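Local structure of sugar kinase (Agrobacterium tumefaciens, 2RBC) at residues H259-M264 and A294-S299; E288-R293 and P317-T322; H206-E211 and G280-A285; E221-M226 and V241-A246; A69-Y74 and T271-D276. The protein probably transfers phosphate from ATP to a sugar, as a ribokinase-like member of the pfkB carbohydrate kinase family whose own substrate is not established. All blocks are in the same frame, centred on the assembly; numbering follows the deposited sequence.

Interaction 1: H259-M264 and A294-S299. With SO4 (sulfate ion), chain B.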
# COMPACT_ATOMS: atom_id res chain seq x y z
N HIS A 259 11.10 33.50 22.63
CA HIS A 259 12.30 32.70 22.92
C HIS A 259 12.59 31.86 21.72
O HIS A 259 11.70 31.51 20.95
CB HIS A 259 12.06 31.78 24.12
CG HIS A 259 11.63 32.53 25.33
ND1 HIS A 259 12.47 33.37 26.03
CD2 HIS A 259 10.42 32.63 25.93
CE1 HIS A 259 11.80 33.93 27.02
NE2 HIS A 259 10.55 33.48 26.99
N PHE A 260 13.85 31.49 21.59
CA PHE A 260 14.31 30.69 20.49
C PHE A 260 15.27 29.61 21.01
O PHE A 260 16.11 29.87 21.90
CB PHE A 260 15.02 31.54 19.45
CG PHE A 260 15.67 30.73 18.35
CD1 PHE A 260 14.89 30.03 17.46
CD2 PHE A 260 17.04 30.66 18.23
CE1 PHE A 260 15.46 29.26 16.48
CE2 PHE A 260 17.62 29.89 17.26
CZ PHE A 260 16.83 29.20 16.38
N GLN A 261 15.14 28.42 20.43
CA GLN A 261 16.04 27.31 20.72
C GLN A 261 16.46 26.65 19.43
O GLN A 261 15.65 26.17 18.66
CB GLN A 261 15.34 26.30 21.65
CG GLN A 261 16.17 25.05 22.00
CD GLN A 261 17.49 25.39 22.62
OE1 GLN A 261 17.52 25.96 23.71
NE2 GLN A 261 18.59 25.06 21.95
N THR A 262 17.76 26.62 19.18
CA THR A 262 18.28 25.96 18.01
C THR A 262 18.18 24.45 18.24
O THR A 262 18.09 24.00 19.38
CB THR A 262 19.73 26.37 17.73
OG1 THR A 262 20.08 26.01 16.39
CG2 THR A 262 20.69 25.71 18.69
N THR A 263 18.17 23.70 17.15
CA THR A 263 18.17 22.26 17.24
C THR A 263 19.53 21.69 16.84
O THR A 263 20.42 22.40 16.35
CB THR A 263 16.99 21.58 16.49
OG1 THR A 263 16.99 20.21 16.85
CG2 THR A 263 17.08 21.70 14.95
N MSE A 264 19.70 20.40 17.14
CA MSE A 264 20.88 19.64 16.82
C MSE A 264 20.90 19.31 15.34
O MSE A 264 19.94 18.76 14.80
CB MSE A 264 20.89 18.34 17.62
CG MSE A 264 22.10 17.50 17.37
SE MSE A 264 22.18 15.98 18.59
CE MSE A 264 20.81 14.78 17.80
N ALA A 294 14.07 23.54 28.64
CA ALA A 294 14.46 22.11 28.80
C ALA A 294 13.59 21.17 27.95
O ALA A 294 14.09 20.24 27.29
CB ALA A 294 14.40 21.72 30.26
N ALA A 295 12.29 21.43 27.95
CA ALA A 295 11.31 20.63 27.21
C ALA A 295 11.47 20.81 25.70
O ALA A 295 11.37 19.86 24.95
CB ALA A 295 9.93 20.98 27.65
N VAL A 296 11.70 22.03 25.25
CA VAL A 296 11.91 22.28 23.85
C VAL A 296 13.20 21.60 23.40
O VAL A 296 13.25 21.03 22.34
CB VAL A 296 11.93 23.76 23.54
CG1 VAL A 296 12.40 23.98 22.10
CG2 VAL A 296 10.55 24.39 23.75
N ARG A 297 14.26 21.71 24.20
CA ARG A 297 15.52 21.02 23.89
C ARG A 297 15.39 19.52 23.76
O ARG A 297 15.86 18.94 22.78
CB ARG A 297 16.58 21.30 24.95
CG ARG A 297 17.23 22.62 24.80
CD ARG A 297 17.98 23.00 26.02
NE ARG A 297 18.73 24.20 25.78
CZ ARG A 297 19.67 24.67 26.59
NH1 ARG A 297 19.96 24.05 27.72
NH2 ARG A 297 20.34 25.74 26.25
N LEU A 298 14.80 18.88 24.76
CA LEU A 298 14.63 17.44 24.75
C LEU A 298 13.82 16.97 23.53
O LEU A 298 14.20 15.99 22.89
CB LEU A 298 13.93 16.97 26.04
CG LEU A 298 13.86 15.46 26.31
CD1 LEU A 298 15.20 14.83 26.69
CD2 LEU A 298 12.76 15.19 27.36
N SER A 299 12.73 17.68 23.24
CA SER A 299 11.87 17.36 22.10
C SER A 299 12.61 17.53 20.78
O SER A 299 12.44 16.70 19.86
CB SER A 299 10.64 18.25 22.12
OG SER A 299 9.98 18.16 23.36
S SO4 B . 21.72 26.01 22.78
O1 SO4 B . 22.77 26.52 23.66
O2 SO4 B . 20.43 26.16 23.42
O3 SO4 B . 21.67 26.77 21.53
O4 SO4 B . 22.01 24.60 22.55
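Gln261, on the last strand of the antiparallel extension 238-242, 248-251, 258-261 of the main sheet, meets Val296 and Arg297 of helix 292-307 beside a bound sulfate. The two backbones approach most closely at Gln261 and Arg297, whose CA atoms are 7.1 Å apart. The aliphatic base of the contact is Gln261 CB against Val296 CG1 at 3.8 Å, the two side chains running antiparallel alongside one another. The glutamine then bends at chi2 (56°), which swings its amide away from the valine and across the extended arginine chain at about a right angle. Amide and guanidinium planes are 73° apart, so the groups are not stacked: Gln261 OE1 sits at the guanidinium edge and accepts from Arg297 NE at 3.0 Å. This donor lies 58° above the carbonyl plane of the amide and so is not on a lone pair. Arg293 NH1 is a second donor to Gln261 OE1. On the other branch, Gln261 NE2 gives one straight bond, in plane, to Thr262 O at 2.8 Å and another to sulfate O2 at 2.6 Å. Arg297 NH2 donates to the same sulfate O2 at 2.9 Å, and Arg332 is also bonded to the ion. Trp329 of helix 319-330 also packs on Gln261. With two donors on OE1 and two acceptors on NE2, the amide flip is decided and its rotation fixed; the anion, probably from the crystallisation liquor, occupies a corner where arginines and an amide N-H converge, consistent with a local preference for negative charge.

Interaction 2: E288-R293 and P317-T322. With SO4 (sulfate ion), chain C.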
# COMPACT_ATOMS: atom_id res chain seq x y z
N GLU A 288 5.61 15.78 33.08
CA GLU A 288 6.69 15.75 34.06
C GLU A 288 6.99 17.09 34.79
O GLU A 288 7.80 17.09 35.69
CB GLU A 288 8.00 15.26 33.41
CG GLU A 288 7.95 13.89 32.83
CD GLU A 288 9.25 13.44 32.17
OE1 GLU A 288 10.22 14.25 32.07
OE2 GLU A 288 9.29 12.25 31.76
N GLY A 289 6.40 18.20 34.35
CA GLY A 289 6.59 19.49 34.97
C GLY A 289 7.90 20.14 34.58
O GLY A 289 8.48 20.93 35.34
N MSE A 290 8.39 19.85 33.39
CA MSE A 290 9.69 20.35 32.98
C MSE A 290 9.60 21.82 32.56
O MSE A 290 8.60 22.23 32.01
CB MSE A 290 10.18 19.52 31.78
CG MSE A 290 11.64 19.67 31.53
SE MSE A 290 12.23 18.43 30.15
CE MSE A 290 11.68 16.85 31.06
N GLN A 291 10.66 22.59 32.82
CA GLN A 291 10.74 23.96 32.31
C GLN A 291 10.71 23.98 30.79
O GLN A 291 11.11 23.03 30.12
CB GLN A 291 12.00 24.66 32.83
CG GLN A 291 12.00 24.86 34.34
CD GLN A 291 10.76 25.59 34.83
OE1 GLN A 291 10.51 26.75 34.45
NE2 GLN A 291 9.95 24.92 35.65
N SER A 292 10.20 25.09 30.25
CA SER A 292 9.92 25.21 28.81
C SER A 292 11.14 25.02 27.92
O SER A 292 11.09 24.22 26.97
CB SER A 292 9.30 26.56 28.52
OG SER A 292 8.06 26.65 29.19
N ARG A 293 12.23 25.69 28.22
CA ARG A 293 13.42 25.56 27.38
C ARG A 293 13.97 24.12 27.43
O ARG A 293 14.26 23.52 26.39
CB ARG A 293 14.51 26.59 27.70
CG ARG A 293 15.72 26.47 26.77
CD ARG A 293 16.80 27.52 27.05
NE ARG A 293 16.33 28.85 26.67
CZ ARG A 293 16.29 29.30 25.42
NH1 ARG A 293 16.70 28.57 24.40
NH2 ARG A 293 15.86 30.54 25.19
N PRO A 317 13.88 7.75 19.34
CA PRO A 317 14.87 7.27 20.33
C PRO A 317 14.33 6.99 21.72
O PRO A 317 13.25 7.45 22.09
CB PRO A 317 15.86 8.43 20.41
CG PRO A 317 15.04 9.61 20.18
CD PRO A 317 14.03 9.19 19.11
N THR A 318 15.11 6.24 22.48
CA THR A 318 14.90 6.06 23.89
C THR A 318 15.18 7.35 24.63
O THR A 318 15.81 8.28 24.08
CB THR A 318 15.75 4.91 24.46
OG1 THR A 318 17.12 5.31 24.62
CG2 THR A 318 15.63 3.67 23.56
N ARG A 319 14.70 7.42 25.88
CA ARG A 319 14.92 8.57 26.72
C ARG A 319 16.43 8.74 26.96
O ARG A 319 16.97 9.85 26.87
CB ARG A 319 14.18 8.38 28.04
CG ARG A 319 14.24 9.53 29.00
CD ARG A 319 13.76 10.84 28.34
NE ARG A 319 13.69 11.97 29.28
CZ ARG A 319 12.59 12.30 29.95
NH1 ARG A 319 11.48 11.59 29.82
NH2 ARG A 319 12.61 13.35 30.76
N GLU A 320 17.08 7.62 27.24
CA GLU A 320 18.51 7.53 27.49
C GLU A 320 19.34 8.05 26.29
O GLU A 320 20.23 8.88 26.45
CB GLU A 320 18.88 6.08 27.79
CG GLU A 320 18.28 5.51 29.11
CD GLU A 320 16.74 5.37 29.10
OE1 GLU A 320 16.14 5.10 28.01
OE2 GLU A 320 16.16 5.55 30.21
N GLU A 321 19.00 7.59 25.10
CA GLU A 321 19.67 8.03 23.85
C GLU A 321 19.54 9.52 23.66
O GLU A 321 20.53 10.19 23.31
CB GLU A 321 19.14 7.31 22.61
CG GLU A 321 19.58 5.89 22.53
CD GLU A 321 18.84 5.05 21.54
OE1 GLU A 321 17.81 5.47 20.94
OE2 GLU A 321 19.32 3.91 21.35
N THR A 322 18.34 10.05 23.90
CA THR A 322 18.08 11.50 23.82
C THR A 322 18.86 12.29 24.88
O THR A 322 19.52 13.31 24.56
CB THR A 322 16.55 11.83 23.90
OG1 THR A 322 15.79 10.96 23.02
CG2 THR A 322 16.27 13.32 23.51
S SO4 C . 14.46 31.09 28.60
O1 SO4 C . 13.44 31.52 29.54
O2 SO4 C . 13.77 30.60 27.40
O3 SO4 C . 15.33 32.22 28.26
O4 SO4 C . 15.25 30.02 29.22
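The closest backbone approach here, between Glu288 and Arg319, is still 13.2 Å from CA to CA, yet their side chains meet in a two-pronged salt bridge. They come from opposite directions: the glutamate is extended beyond CG, and the arginine reaches out after a bend at chi2 (54°). Carboxylate and guanidinium are nearly coplanar, 19° apart, and join end-on with one nitrogen for each oxygen. Arg319 NH2 donates to the syn lone pair of Glu288 OE1 at 2.9 Å, almost linearly (173°), while Arg319 NH1 reaches Glu288 OE2 on its syn side at 3.0 Å. Arg319 NH1 also donates to Met79 O, and its NE pairs with Glu323, so the guanidinium is fixed along its rim. Selenomethionine Met290 adds an apolar touch, its CE lying 3.6 Å from Arg319 NH2. Arg293 NE, apart from this bridge, donates to O4 of a sulfate, probably from the crystallisation liquor, at 3.0 Å. Each partner of the bridge stands at a helix terminus. After Glu288 the chain leaves helix 274-287 at Gly289, which has positive phi. Before Arg319, Thr318 and Glu321 cap one another: Glu321 N donates to Thr318 OG1 at 3.0 Å, and Thr318 N to Glu321 OE1 at 3.2 Å. The surface salt bridge therefore ties a Schellman motif at one helix's C-terminus to a capping box at the N-terminus of helix 319-330.

Interaction 3: H206-E211 and G280-A285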
# COMPACT_ATOMS: atom_id res chain seq x y z
N HIS A 206 -1.41 24.68 25.71
CA HIS A 206 -0.14 24.68 24.98
C HIS A 206 -0.41 24.33 23.55
O HIS A 206 -1.12 23.38 23.30
CB HIS A 206 0.81 23.60 25.50
CG HIS A 206 1.27 23.78 26.91
ND1 HIS A 206 0.47 23.48 28.00
CD2 HIS A 206 2.48 24.13 27.40
CE1 HIS A 206 1.18 23.68 29.10
NE2 HIS A 206 2.40 24.08 28.76
N ILE A 207 0.14 25.09 22.60
CA ILE A 207 0.03 24.72 21.18
C ILE A 207 1.41 24.69 20.54
O ILE A 207 2.20 25.61 20.74
CB ILE A 207 -0.84 25.70 20.37
CG1 ILE A 207 -2.19 25.98 21.04
CG2 ILE A 207 -0.99 25.21 18.92
CD1 ILE A 207 -2.99 27.14 20.38
N VAL A 208 1.71 23.63 19.78
CA VAL A 208 2.94 23.56 19.02
C VAL A 208 2.49 23.49 17.59
O VAL A 208 1.95 22.47 17.17
CB VAL A 208 3.83 22.35 19.35
CG1 VAL A 208 5.13 22.41 18.54
CG2 VAL A 208 4.04 22.22 20.88
N PHE A 209 2.65 24.61 16.88
CA PHE A 209 2.31 24.69 15.46
C PHE A 209 3.51 24.26 14.60
O PHE A 209 4.66 24.53 14.95
CB PHE A 209 1.97 26.14 15.04
CG PHE A 209 0.71 26.70 15.66
CD1 PHE A 209 -0.55 26.35 15.15
CD2 PHE A 209 0.79 27.67 16.67
CE1 PHE A 209 -1.71 26.92 15.68
CE2 PHE A 209 -0.36 28.24 17.23
CZ PHE A 209 -1.62 27.87 16.74
N SER A 210 3.23 23.62 13.46
CA SER A 210 4.24 23.39 12.44
C SER A 210 4.36 24.70 11.69
O SER A 210 3.42 25.51 11.69
CB SER A 210 3.78 22.29 11.47
OG SER A 210 2.58 22.68 10.85
N GLU A 211 5.49 24.92 11.04
CA GLU A 211 5.62 26.13 10.25
C GLU A 211 4.48 26.36 9.20
O GLU A 211 3.89 27.45 9.10
CB GLU A 211 7.01 26.15 9.60
CG GLU A 211 7.17 27.30 8.65
CD GLU A 211 8.62 27.52 8.26
OE1 GLU A 211 9.51 26.74 8.68
OE2 GLU A 211 8.85 28.51 7.53
N GLY A 280 5.10 14.40 21.14
CA GLY A 280 4.96 13.40 22.17
C GLY A 280 5.97 13.64 23.28
O GLY A 280 5.62 13.53 24.44
N THR A 281 7.22 13.95 22.93
CA THR A 281 8.25 14.24 23.94
C THR A 281 7.85 15.46 24.75
O THR A 281 7.98 15.50 25.98
CB THR A 281 9.64 14.48 23.24
OG1 THR A 281 10.02 13.29 22.51
CG2 THR A 281 10.72 14.79 24.25
N PHE A 282 7.32 16.47 24.05
CA PHE A 282 6.95 17.71 24.67
C PHE A 282 5.80 17.51 25.63
O PHE A 282 5.79 18.05 26.71
CB PHE A 282 6.61 18.76 23.61
CG PHE A 282 6.34 20.11 24.19
CD1 PHE A 282 7.39 20.96 24.48
CD2 PHE A 282 5.04 20.50 24.48
CE1 PHE A 282 7.16 22.19 25.06
CE2 PHE A 282 4.80 21.76 25.05
CZ PHE A 282 5.87 22.60 25.35
N ALA A 283 4.81 16.75 25.20
CA ALA A 283 3.69 16.40 26.03
C ALA A 283 4.09 15.63 27.29
O ALA A 283 3.63 15.96 28.39
CB ALA A 283 2.68 15.62 25.23
N LEU A 284 4.96 14.65 27.14
CA LEU A 284 5.54 14.00 28.29
C LEU A 284 6.33 14.98 29.17
O LEU A 284 6.16 14.94 30.37
CB LEU A 284 6.38 12.78 27.89
CG LEU A 284 7.09 11.98 29.01
CD1 LEU A 284 6.06 11.38 29.95
CD2 LEU A 284 7.99 10.92 28.40
N ALA A 285 7.16 15.85 28.59
CA ALA A 285 7.92 16.84 29.40
C ALA A 285 6.98 17.73 30.25
O ALA A 285 7.26 18.03 31.41
CB ALA A 285 8.83 17.69 28.50
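Ser210 OG, held by both Ala213 N and Asp190 OD1, lies just along the chain from His206 and Val208, which meet Phe282 of helix 274-287. The serine is the N-cap of helix 211-218, and the strand lies in the parallel part of the main sheet, between 185-189 and 238-242, in the alpha/beta fold of ribokinase-like kinases. Along the strand the side chains alternate: His206 and Val208 point toward the helix, whereas Ile207 points away. With CA atoms of Val208 and Phe282 9.1 Å apart, the gap between strand and helix is spanned by side chains alone. Phe282 does most of the spanning, its CG anti to the backbone N (chi1 -175°), which carries the ring from the helix toward the sheet. Two different parts of that ring are used. Val208 lays CG2 over one face, 4.1 Å from Phe282 CD2, while His206 comes to the rim near the ring plane and crosses the phenylalanine side chain at about a right angle. Phe238, at the start of the neighbouring strand, meets both rings, with planes at about 40° to His206 and 30° to Phe282, so the three form an aromatic cluster. Ser299 of helix 292-307 also touches Phe282, joining a second helix to the buried layer. At the more open end of this contact His206 CD2 stands 4.1 Å from Phe282 CE2.

Interaction 4: E221-M226 and V241-A246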
# COMPACT_ATOMS: atom_id res chain seq x y z
N GLU A 221 5.18 35.11 6.62
CA GLU A 221 6.12 34.24 5.92
C GLU A 221 7.21 33.69 6.84
O GLU A 221 7.59 32.54 6.71
CB GLU A 221 6.75 35.03 4.79
CG GLU A 221 7.60 34.21 3.83
CD GLU A 221 8.27 35.10 2.76
OE1 GLU A 221 7.83 36.29 2.60
OE2 GLU A 221 9.23 34.61 2.10
N THR A 222 7.69 34.51 7.76
CA THR A 222 8.85 34.17 8.58
C THR A 222 8.41 33.80 9.98
O THR A 222 7.65 34.54 10.59
CB THR A 222 9.80 35.35 8.64
OG1 THR A 222 10.27 35.64 7.31
CG2 THR A 222 10.96 35.06 9.55
N VAL A 223 8.90 32.68 10.48
CA VAL A 223 8.39 32.11 11.70
C VAL A 223 8.51 33.06 12.88
O VAL A 223 7.54 33.23 13.61
CB VAL A 223 9.04 30.74 12.03
CG1 VAL A 223 8.75 30.39 13.45
CG2 VAL A 223 8.49 29.68 11.07
N LYS A 224 9.65 33.75 13.01
CA LYS A 224 9.82 34.65 14.15
C LYS A 224 8.76 35.75 14.18
O LYS A 224 8.44 36.25 15.26
CB LYS A 224 11.20 35.32 14.16
CG LYS A 224 11.45 36.19 12.96
CD LYS A 224 12.38 37.35 13.22
CE LYS A 224 12.50 38.28 11.93
NZ LYS A 224 11.74 39.59 12.07
N ASP A 225 8.27 36.15 13.00
CA ASP A 225 7.21 37.16 12.87
C ASP A 225 5.82 36.64 13.22
O ASP A 225 4.88 37.41 13.38
CB ASP A 225 7.13 37.66 11.44
CG ASP A 225 8.34 38.49 11.03
OD1 ASP A 225 9.00 39.11 11.91
OD2 ASP A 225 8.57 38.53 9.82
N MSE A 226 5.69 35.33 13.32
CA MSE A 226 4.38 34.75 13.60
C MSE A 226 4.10 34.70 15.10
O MSE A 226 2.96 34.76 15.51
CB MSE A 226 4.29 33.35 13.01
CG MSE A 226 4.49 33.34 11.52
SE MSE A 226 4.58 31.50 10.89
CE MSE A 226 5.29 31.92 9.10
N VAL A 241 6.24 27.52 17.62
CA VAL A 241 6.23 27.16 16.21
C VAL A 241 7.54 26.46 15.92
O VAL A 241 8.62 27.02 16.20
CB VAL A 241 6.05 28.38 15.28
CG1 VAL A 241 5.95 27.90 13.81
CG2 VAL A 241 4.80 29.21 15.66
N THR A 242 7.45 25.22 15.41
CA THR A 242 8.67 24.46 15.03
C THR A 242 9.02 24.75 13.58
O THR A 242 8.13 25.00 12.76
CB THR A 242 8.51 22.97 15.23
OG1 THR A 242 7.42 22.51 14.42
CG2 THR A 242 8.23 22.66 16.71
N ALA A 243 10.32 24.74 13.28
CA ALA A 243 10.84 25.04 11.94
C ALA A 243 11.89 24.00 11.50
O ALA A 243 12.82 24.32 10.77
CB ALA A 243 11.42 26.49 11.88
N GLY A 244 11.73 22.76 11.95
CA GLY A 244 12.69 21.68 11.67
C GLY A 244 14.12 22.02 12.03
O GLY A 244 14.43 22.43 13.14
N PRO A 245 15.02 21.89 11.06
CA PRO A 245 16.42 22.17 11.38
C PRO A 245 16.70 23.61 11.73
O PRO A 245 17.78 23.89 12.25
CB PRO A 245 17.17 21.79 10.11
CG PRO A 245 16.15 21.67 9.05
CD PRO A 245 14.81 21.50 9.66
N ALA A 246 15.74 24.51 11.49
CA ALA A 246 15.88 25.93 11.80
C ALA A 246 15.53 26.29 13.27
O ALA A 246 15.74 27.44 13.72
CB ALA A 246 15.08 26.80 10.80
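The backbones draw nearest at Val223 and Val241, CA atoms 7.0 Å apart, where the first turn of helix 223-233 passes the end of strand 238-242. Within that turn Met226 N bonds Val223 O at 2.8 Å. Both valines point toward the opposite segment and lie alongside one another, pointing opposite ways. Each has its CG1 anti to the backbone N (chi1 165° and -176°), and these branches touch: Val223 CG1 lies 3.8 Å from Val241 CG1. The second branch, Val223 CG2, leans over the strand end and comes within 4.4 Å of Ala243 CB, a looser approach. Helices 211-218 and 223-233 make the crossover of a beta-alpha-beta unit between the adjacent parallel strands 206-210 and 238-242, and the valine pair seals helix to sheet where that crossover begins its return. Trp249 of strand 248-251 borders Val223 and Ala243, while Leu227 and Leu230 continue the apolar cover on Val241. Beyond Ala243 the chain turns through Gly244, phi 52°, into the 3-10 turn at Pro245 and Ala246; the sequence here resembles the nucleotide-site T-x-G-x-x-G loop of pfkB kinases.

Interaction 5: A69-Y74 and T271-D276. With EDO (1,2-ethanediol), chain L.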
# COMPACT_ATOMS: atom_id res chain seq x y z
N ALA A 69 -1.07 11.43 15.92
CA ALA A 69 -1.27 11.02 17.32
C ALA A 69 -0.57 9.71 17.69
O ALA A 69 -0.10 9.52 18.82
CB ALA A 69 -2.75 10.92 17.69
N SER A 70 -0.56 8.78 16.75
CA SER A 70 -0.05 7.43 17.02
C SER A 70 1.47 7.48 17.25
O SER A 70 2.01 6.81 18.12
CB SER A 70 -0.37 6.50 15.85
OG SER A 70 -1.75 6.26 15.81
N SER A 71 2.14 8.26 16.42
CA SER A 71 3.57 8.43 16.50
C SER A 71 3.98 9.22 17.77
O SER A 71 5.01 8.96 18.37
CB SER A 71 4.05 9.16 15.24
OG SER A 71 3.95 8.33 14.07
N ALA A 72 3.19 10.23 18.11
CA ALA A 72 3.35 10.99 19.34
C ALA A 72 3.22 10.03 20.52
O ALA A 72 4.03 10.06 21.45
CB ALA A 72 2.27 12.14 19.45
N ALA A 73 2.20 9.17 20.49
CA ALA A 73 2.04 8.15 21.51
C ALA A 73 3.26 7.22 21.63
O ALA A 73 3.70 6.91 22.71
CB ALA A 73 0.72 7.34 21.32
N TYR A 74 3.75 6.73 20.48
CA TYR A 74 4.95 5.94 20.45
C TYR A 74 6.14 6.67 21.08
O TYR A 74 6.87 6.11 21.87
CB TYR A 74 5.25 5.51 19.03
CG TYR A 74 6.45 4.61 18.90
CD1 TYR A 74 6.48 3.38 19.54
CD2 TYR A 74 7.54 4.99 18.17
CE1 TYR A 74 7.57 2.55 19.45
CE2 TYR A 74 8.64 4.15 18.03
CZ TYR A 74 8.66 2.94 18.69
OH TYR A 74 9.75 2.10 18.56
N THR A 271 12.64 12.53 7.52
CA THR A 271 12.00 13.45 8.45
C THR A 271 10.53 13.08 8.71
O THR A 271 9.87 13.72 9.48
CB THR A 271 12.06 14.89 7.95
OG1 THR A 271 11.28 14.98 6.76
CG2 THR A 271 13.48 15.33 7.66
N LEU A 272 10.02 12.02 8.09
CA LEU A 272 8.64 11.59 8.36
C LEU A 272 8.46 11.33 9.85
O LEU A 272 9.26 10.63 10.44
CB LEU A 272 8.32 10.34 7.51
CG LEU A 272 6.91 9.79 7.53
CD1 LEU A 272 5.89 10.84 7.09
CD2 LEU A 272 6.85 8.54 6.62
N ALA A 273 7.43 11.93 10.46
CA ALA A 273 7.12 11.75 11.91
C ALA A 273 7.97 12.56 12.89
O ALA A 273 7.82 12.41 14.10
CB ALA A 273 7.13 10.24 12.30
N ALA A 274 8.88 13.39 12.39
CA ALA A 274 9.81 14.15 13.23
C ALA A 274 9.02 15.03 14.20
O ALA A 274 9.24 15.00 15.40
CB ALA A 274 10.77 14.99 12.36
N GLY A 275 8.06 15.76 13.65
CA GLY A 275 7.16 16.64 14.44
C GLY A 275 6.37 15.88 15.47
O GLY A 275 6.19 16.33 16.59
N ASP A 276 5.92 14.68 15.12
CA ASP A 276 5.23 13.81 16.07
C ASP A 276 6.09 13.36 17.24
O ASP A 276 5.65 13.31 18.40
CB ASP A 276 4.69 12.57 15.35
CG ASP A 276 3.82 12.91 14.16
OD1 ASP A 276 3.10 13.93 14.26
OD2 ASP A 276 3.84 12.17 13.15
C1 EDO L . 10.36 17.94 5.93
O1 EDO L . 11.20 17.14 5.08
C2 EDO L . 8.87 17.71 5.62
O2 EDO L . 8.16 17.21 6.77
O HOH W 1 3.39 9.63 11.44
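Ala72 and Asp276 bring two helices so close that their CA atoms are 4.7 Å apart, and this is the tight part of the contact. Asp276 O lies 3.4 Å from Ala72 CA, a CA-H...O contact with 143° at the hydrogen, and beside it Ser71 CB meets Asp276 CB at 3.5 Å. The small alanine and serine of helix 68-78 permit this approach of backbone to backbone. Asp276 is the last residue of Asp-Thr-Leu-Ala-Ala-Gly-Asp, the local form of the pfkB D-T-x-G-A-G-D signature. In relatives the helix start at this motif forms an anion hole, and its final aspartate is the catalytic base; Asp276 probably corresponds to it. A type II turn from Thr271 to Ala274 leads into the helix, Ala273 taking positive phi (80°). The polar side is looser. Ser71 OG turns back to Gly67 O and stays 4.0 Å from Asp276 OD2; a water spans them, 3.0 Å from Ser71 OG and donating to Asp276 OD2 at 3.1 Å. Ala273 CB only approaches Ser71 OG, at 4.1 Å. Farther out, exposed Thr271 OG1 bonds a 1,2-ethanediol oxygen, O1, at 2.7 Å, and Arg133 holds the same molecule.

Overall arrangement
Helix 274-287 recurs: its start meets helix 68-78 in interaction 5, its middle meets the sheet in interaction 3, and Met290 N, just past its end, probably hydrogen-bonds back to Ala285 O, linking interactions 2 and 3. Interactions 1 and 2 share helix 292-307 and touch through Arg293 NH1, which also reaches Phe260 O. Interactions 3 and 4 sit on neighbouring parallel strands, joined by Phe209 O and Thr242 N. Chemistry follows depth: interactions 3 and 4 are buried and largely apolar, with a histidine at the edge of interaction 3, interaction 1 is buried yet polar around its sulfate, interaction 2 is an ionic surface bridge, and interaction 5, nearest the chain centre, combines backbone closeness with water.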